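Local coordinates for protein heme oxygenase 1 (Synechocystis sp., PDB 1WE1) that probably cleaves the heme ring it binds, releasing iron, carbon monoxide and biliverdin for the synthesis of photosynthetic antenna chromophores, at residues V96-A100 with A101-Y105; I137-K140 with I141-A145. One frame throughout, in Å; residues are numbered along the deposited sequence.

Interaction 1: V96-A100 with A101-Y105; sequences VKISA and AGQAY
S99 and G102 meet where the chain turns into helix 100-115: the backbone N of G102 donates to S99 OG at 3.2 Å, with an N-H...O angle of 161°. A chi1 of 75° puts OG between the backbone N and carbonyl carbon of S99 and over the first turn, where it meets that amide. This is an N-cap, the serine standing in for the carbonyl that an earlier helical turn would have supplied. Behind it the main-chain ladder starts, Q103 N to S99 O at 2.8 Å and A104 N to A100 O at 2.9 Å. E205, from helix 182-205, hydrogen-bonds both S99 OG and the A101 amide, so the cap is tied to a second helix on the buried side, where A101 and G102 lie. I98 packs over the same turn: CD1 rests 3.6 Å from both G102 C and Q103 N. The contact is slacker toward solvent. Here the Q103 side chain crosses that of I98 at about a right angle, OE1 staying 3.9 Å from I98 CD1, while NE2 is hydrogen-bonded to D107 one turn further on. A100 and A104 are exposed on this helix.

Interaction 2: I137-K140 with I141-A145; sequences ILKK and IAQNA. With HEM (protoporphyrin IX containing Fe), chain H.
K139 and Q143, one helical turn apart, cross obliquely with both chains extended. The carbonyl end of Q143 comes in beside the far part of the lysine, OE1 lying 3.0 Å from K139 CE and 3.6 Å from NZ. With CG anti to the backbone N (chi1 -170°), K139 runs out from the helix to a salt bridge between NZ and E157; the amide oxygen of Q143 would probably add to the negative potential around that ammonium group. Were Q143 an alanine, the K139 methylene chain would probably lose its amide neighbour, with a gap opened beside T153, which both side chains touch. K140 and N144 are arranged differently: they lie alongside one another, pointing the same way, and ND2 of N144 sits 3.2 Å from K140 CG on the exposed face. All of this rides on regular alpha-helix, the i to i+4 ladder of helix 120-146, seen in the nearly straight bond from I141 N to I137 O (3.2 Å, 177°) and in Q143 N to K139 O (2.8 Å). I137 and I141 also lie side by side, with I137 CG2 4.0 Å from I141 CD1, and I141 reaches F29 and L30 of helix 24-30. On the heme side, I137 CD1 touches the methyl CMD at 3.6 Å, and L138 CD2 meets the vinyl carbon CBC at the same distance, so this part of the helix lines the pocket along the porphyrin rim.

How the interactions relate
Both interactions belong to the one heme oxygenase domain of an all-helical chain, and they come in series: 96-105 closes before 137-145 opens. Interaction 1 starts helix 100-115, and interaction 2 lies near the C-terminal end of helix 120-146, the next helix along. Their centres are 24 Å apart and their nearest atoms about 13 Å, so they do not touch. The two helices nevertheless meet: Y105, in interaction 1, packs on H123 and R127, earlier on helix 120-146 than interaction 2. Only interaction 2 includes residues of the heme pocket; the A101 side chain of interaction 1 is about 12 Å from the heme. One contact thus shapes a helix start, the other part of the heme-binding wall.

Interaction 1: V96-A100 with A101-Y105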
loop_
_atom_site.group_PDB
_atom_site.type_symbol
_atom_site.label_atom_id
_atom_site.label_comp_id
_atom_site.label_asym_id
_atom_site.label_seq_id
_atom_site.Cartn_x
_atom_site.Cartn_y
_atom_site.Cartn_z
ATOM N N VAL A 96 -10.738 7.888 13.109
ATOM C CA VAL A 96 -9.975 7.773 11.880
ATOM C C VAL A 96 -10.364 8.838 10.869
ATOM O O VAL A 96 -11.540 9.165 10.722
ATOM C CB VAL A 96 -10.137 6.363 11.236
ATOM C CG1 VAL A 96 -11.516 6.218 10.586
ATOM C CG2 VAL A 96 -9.015 6.126 10.227
ATOM N N LYS A 97 -9.366 9.394 10.192
ATOM C CA LYS A 97 -9.618 10.415 9.185
ATOM C C LYS A 97 -8.700 10.205 7.973
ATOM O O LYS A 97 -7.714 9.459 8.027
ATOM C CB LYS A 97 -9.404 11.819 9.765
ATOM C CG LYS A 97 -7.958 12.263 9.776
ATOM C CD LYS A 97 -7.132 11.461 10.764
ATOM C CE LYS A 97 -5.642 11.465 10.395
ATOM N NZ LYS A 97 -5.038 12.829 10.307
ATOM N N ILE A 98 -9.028 10.867 6.875
ATOM C CA ILE A 98 -8.237 10.741 5.667
ATOM C C ILE A 98 -7.599 12.092 5.359
ATOM O O ILE A 98 -8.240 13.123 5.515
ATOM C CB ILE A 98 -9.148 10.256 4.485
ATOM C CG1 ILE A 98 -8.304 9.947 3.250
ATOM C CG2 ILE A 98 -10.215 11.308 4.169
ATOM C CD1 ILE A 98 -9.136 9.381 2.113
ATOM N N SER A 99 -6.333 12.093 4.950
ATOM C CA SER A 99 -5.651 13.343 4.614
ATOM C C SER A 99 -5.924 13.741 3.152
ATOM O O SER A 99 -6.495 12.963 2.379
ATOM C CB SER A 99 -4.149 13.189 4.806
ATOM O OG SER A 99 -3.613 12.429 3.745
ATOM N N ALA A 100 -5.503 14.946 2.767
ATOM C CA ALA A 100 -5.712 15.407 1.395
ATOM C C ALA A 100 -5.027 14.483 0.388
ATOM O O ALA A 100 -5.624 14.125 -0.614
ATOM C CB ALA A 100 -5.208 16.843 1.220
ATOM N N ALA A 101 -3.783 14.095 0.650
ATOM C CA ALA A 101 -3.076 13.208 -0.271
ATOM C C ALA A 101 -3.806 11.878 -0.341
ATOM O O ALA A 101 -3.956 11.286 -1.417
ATOM C CB ALA A 101 -1.659 12.984 0.191
ATOM N N GLY A 102 -4.267 11.415 0.815
ATOM C CA GLY A 102 -4.985 10.160 0.853
ATOM C C GLY A 102 -6.260 10.251 0.044
ATOM O O GLY A 102 -6.650 9.294 -0.616
ATOM N N GLN A 103 -6.921 11.403 0.093
ATOM C CA GLN A 103 -8.164 11.583 -0.650
ATOM C C GLN A 103 -7.865 11.594 -2.145
ATOM O O GLN A 103 -8.609 11.010 -2.939
ATOM C CB GLN A 103 -8.851 12.889 -0.235
ATOM C CG GLN A 103 -10.195 13.127 -0.918
ATOM C CD GLN A 103 -11.224 12.053 -0.597
ATOM O OE1 GLN A 103 -11.686 11.938 0.543
ATOM N NE2 GLN A 103 -11.588 11.258 -1.604
ATOM N N ALA A 104 -6.776 12.257 -2.523
ATOM C CA ALA A 104 -6.387 12.317 -3.923
ATOM C C ALA A 104 -6.142 10.882 -4.402
ATOM O O ALA A 104 -6.524 10.507 -5.510
ATOM C CB ALA A 104 -5.121 13.165 -4.089
ATOM N N TYR A 105 -5.507 10.083 -3.551
ATOM C CA TYR A 105 -5.233 8.697 -3.882
ATOM C C TYR A 105 -6.563 7.992 -4.179
ATOM O O TYR A 105 -6.755 7.451 -5.265
ATOM C CB TYR A 105 -4.527 8.008 -2.712
ATOM C CG TYR A 105 -3.735 6.771 -3.089
ATOM C CD1 TYR A 105 -4.122 5.953 -4.162
ATOM C CD2 TYR A 105 -2.611 6.396 -2.352
ATOM C CE1 TYR A 105 -3.403 4.791 -4.484
ATOM C CE2 TYR A 105 -1.889 5.238 -2.663
ATOM C CZ TYR A 105 -2.292 4.440 -3.727
ATOM O OH TYR A 105 -1.590 3.285 -4.003
#

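Interaction 2: I137-K140 with I141-A145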
loop_
_atom_site.group_PDB
_atom_site.type_symbol
_atom_site.label_atom_id
_atom_site.label_comp_id
_atom_site.label_asym_id
_atom_site.label_seq_id
_atom_site.Cartn_x
_atom_site.Cartn_y
_atom_site.Cartn_z
ATOM N N ILE A 137 9.684 -7.553 6.002
ATOM C CA ILE A 137 10.699 -6.627 6.474
ATOM C C ILE A 137 10.061 -5.495 7.265
ATOM O O ILE A 137 10.463 -5.209 8.392
ATOM C CB ILE A 137 11.493 -6.009 5.313
ATOM C CG1 ILE A 137 12.223 -7.111 4.540
ATOM C CG2 ILE A 137 12.480 -4.990 5.855
ATOM C CD1 ILE A 137 13.075 -6.611 3.387
ATOM N N LEU A 138 9.058 -4.863 6.661
ATOM C CA LEU A 138 8.346 -3.747 7.284
ATOM C C LEU A 138 7.715 -4.108 8.632
ATOM O O LEU A 138 7.684 -3.289 9.559
ATOM C CB LEU A 138 7.265 -3.229 6.323
ATOM C CG LEU A 138 7.834 -2.739 4.987
ATOM C CD1 LEU A 138 6.708 -2.508 3.983
ATOM C CD2 LEU A 138 8.650 -1.466 5.223
ATOM N N LYS A 139 7.218 -5.337 8.726
ATOM C CA LYS A 139 6.571 -5.816 9.934
ATOM C C LYS A 139 7.540 -5.846 11.111
ATOM O O LYS A 139 7.236 -5.308 12.175
ATOM C CB LYS A 139 5.988 -7.211 9.712
ATOM C CG LYS A 139 5.098 -7.664 10.840
ATOM C CD LYS A 139 4.812 -9.150 10.793
ATOM C CE LYS A 139 3.984 -9.559 12.008
ATOM N NZ LYS A 139 3.943 -11.041 12.205
ATOM N N LYS A 140 8.706 -6.463 10.930
ATOM C CA LYS A 140 9.667 -6.515 12.020
ATOM C C LYS A 140 10.128 -5.107 12.408
ATOM O O LYS A 140 10.136 -4.756 13.587
ATOM C CB LYS A 140 10.882 -7.395 11.668
ATOM C CG LYS A 140 11.861 -7.536 12.852
ATOM C CD LYS A 140 13.004 -8.510 12.609
ATOM C CE LYS A 140 12.516 -9.955 12.620
ATOM N NZ LYS A 140 13.641 -10.929 12.490
ATOM N N ILE A 141 10.502 -4.297 11.429
ATOM C CA ILE A 141 10.937 -2.939 11.724
ATOM C C ILE A 141 9.890 -2.174 12.537
ATOM O O ILE A 141 10.232 -1.438 13.450
ATOM C CB ILE A 141 11.237 -2.148 10.434
ATOM C CG1 ILE A 141 12.526 -2.680 9.798
ATOM C CG2 ILE A 141 11.350 -0.658 10.755
ATOM C CD1 ILE A 141 12.914 -2.008 8.508
ATOM N N ALA A 142 8.621 -2.357 12.193
ATOM C CA ALA A 142 7.531 -1.698 12.890
ATOM C C ALA A 142 7.445 -2.257 14.302
ATOM O O ALA A 142 7.487 -1.507 15.284
ATOM C CB ALA A 142 6.233 -1.938 12.155
ATOM N N GLN A 143 7.317 -3.577 14.392
ATOM C CA GLN A 143 7.242 -4.283 15.668
ATOM C C GLN A 143 8.391 -3.917 16.621
ATOM O O GLN A 143 8.193 -3.812 17.829
ATOM C CB GLN A 143 7.263 -5.793 15.437
ATOM C CG GLN A 143 5.926 -6.397 15.051
ATOM C CD GLN A 143 6.030 -7.892 14.715
ATOM O OE1 GLN A 143 5.019 -8.603 14.661
ATOM N NE2 GLN A 143 7.256 -8.364 14.479
ATOM N N ASN A 144 9.590 -3.731 16.079
ATOM C CA ASN A 144 10.727 -3.385 16.917
ATOM C C ASN A 144 10.740 -1.918 17.339
ATOM O O ASN A 144 10.991 -1.600 18.506
ATOM C CB ASN A 144 12.050 -3.725 16.215
ATOM C CG ASN A 144 12.410 -5.208 16.325
ATOM O OD1 ASN A 144 12.159 -5.850 17.355
ATOM N ND2 ASN A 144 13.016 -5.753 15.271
ATOM N N ALA A 145 10.447 -1.034 16.392
ATOM C CA ALA A 145 10.455 0.393 16.656
ATOM C C ALA A 145 9.289 0.914 17.496
ATOM O O ALA A 145 9.334 2.042 17.975
ATOM C CB ALA A 145 10.520 1.136 15.346
HETATM C CHA HEM H . 9.229 -4.852 -4.050
HETATM C CHB HEM H . 5.792 -1.454 -3.834
HETATM C CHC HEM H . 8.480 0.812 -0.488
HETATM C CHD HEM H . 10.868 -3.282 0.253
HETATM C C1A HEM H . 8.109 -4.073 -4.414
HETATM C C2A HEM H . 7.228 -4.298 -5.549
HETATM C C3A HEM H . 6.285 -3.309 -5.516
HETATM C C4A HEM H . 6.562 -2.520 -4.307
HETATM C CMA HEM H . 5.163 -3.048 -6.474
HETATM C CAA HEM H . 7.316 -5.456 -6.532
HETATM C CBA HEM H . 8.431 -5.340 -7.601
HETATM C CGA HEM H . 8.480 -6.420 -8.518
HETATM O O1A HEM H . 7.957 -6.198 -9.680
HETATM O O2A HEM H . 8.981 -7.530 -8.249
HETATM C C1B HEM H . 6.242 -0.494 -2.912
HETATM C C2B HEM H . 5.592 0.792 -2.666
HETATM C C3B HEM H . 6.313 1.406 -1.683
HETATM C C4B HEM H . 7.443 0.524 -1.394
HETATM C CMB HEM H . 4.350 1.270 -3.376
HETATM C CAB HEM H . 6.025 2.703 -0.952
HETATM C CBB HEM H . 6.068 3.966 -1.852
HETATM C C1C HEM H . 9.313 -0.120 0.077
HETATM C C2C HEM H . 10.120 0.072 1.273
HETATM C C3C HEM H . 10.946 -0.993 1.319
HETATM C C4C HEM H . 10.451 -1.962 0.368
HETATM C CMC HEM H . 9.997 1.248 2.222
HETATM C CAC HEM H . 12.194 -1.158 2.189
HETATM C CBC HEM H . 11.840 -1.819 3.551
HETATM C C1D HEM H . 10.625 -4.118 -0.864
HETATM C C2D HEM H . 11.261 -5.417 -1.072
HETATM C C3D HEM H . 10.769 -5.877 -2.251
HETATM C C4D HEM H . 9.874 -4.825 -2.794
HETATM C CMD HEM H . 12.248 -6.007 -0.116
HETATM C CAD HEM H . 11.022 -7.182 -2.966
HETATM C CBD HEM H . 12.160 -7.057 -4.074
HETATM C CGD HEM H . 12.217 -8.177 -4.937
HETATM O O1D HEM H . 11.133 -8.704 -5.390
HETATM O O2D HEM H . 13.332 -8.669 -5.276
HETATM N NA HEM H . 7.702 -2.980 -3.686
HETATM N NB HEM H . 7.361 -0.650 -2.126
HETATM N NC HEM H . 9.499 -1.411 -0.449
HETATM N ND HEM H . 9.757 -3.809 -1.910
HETATM FE FE HEM H . 8.592 -2.219 -2.058
HETATM O O HOH W 1 7.361 -3.092 -1.077
#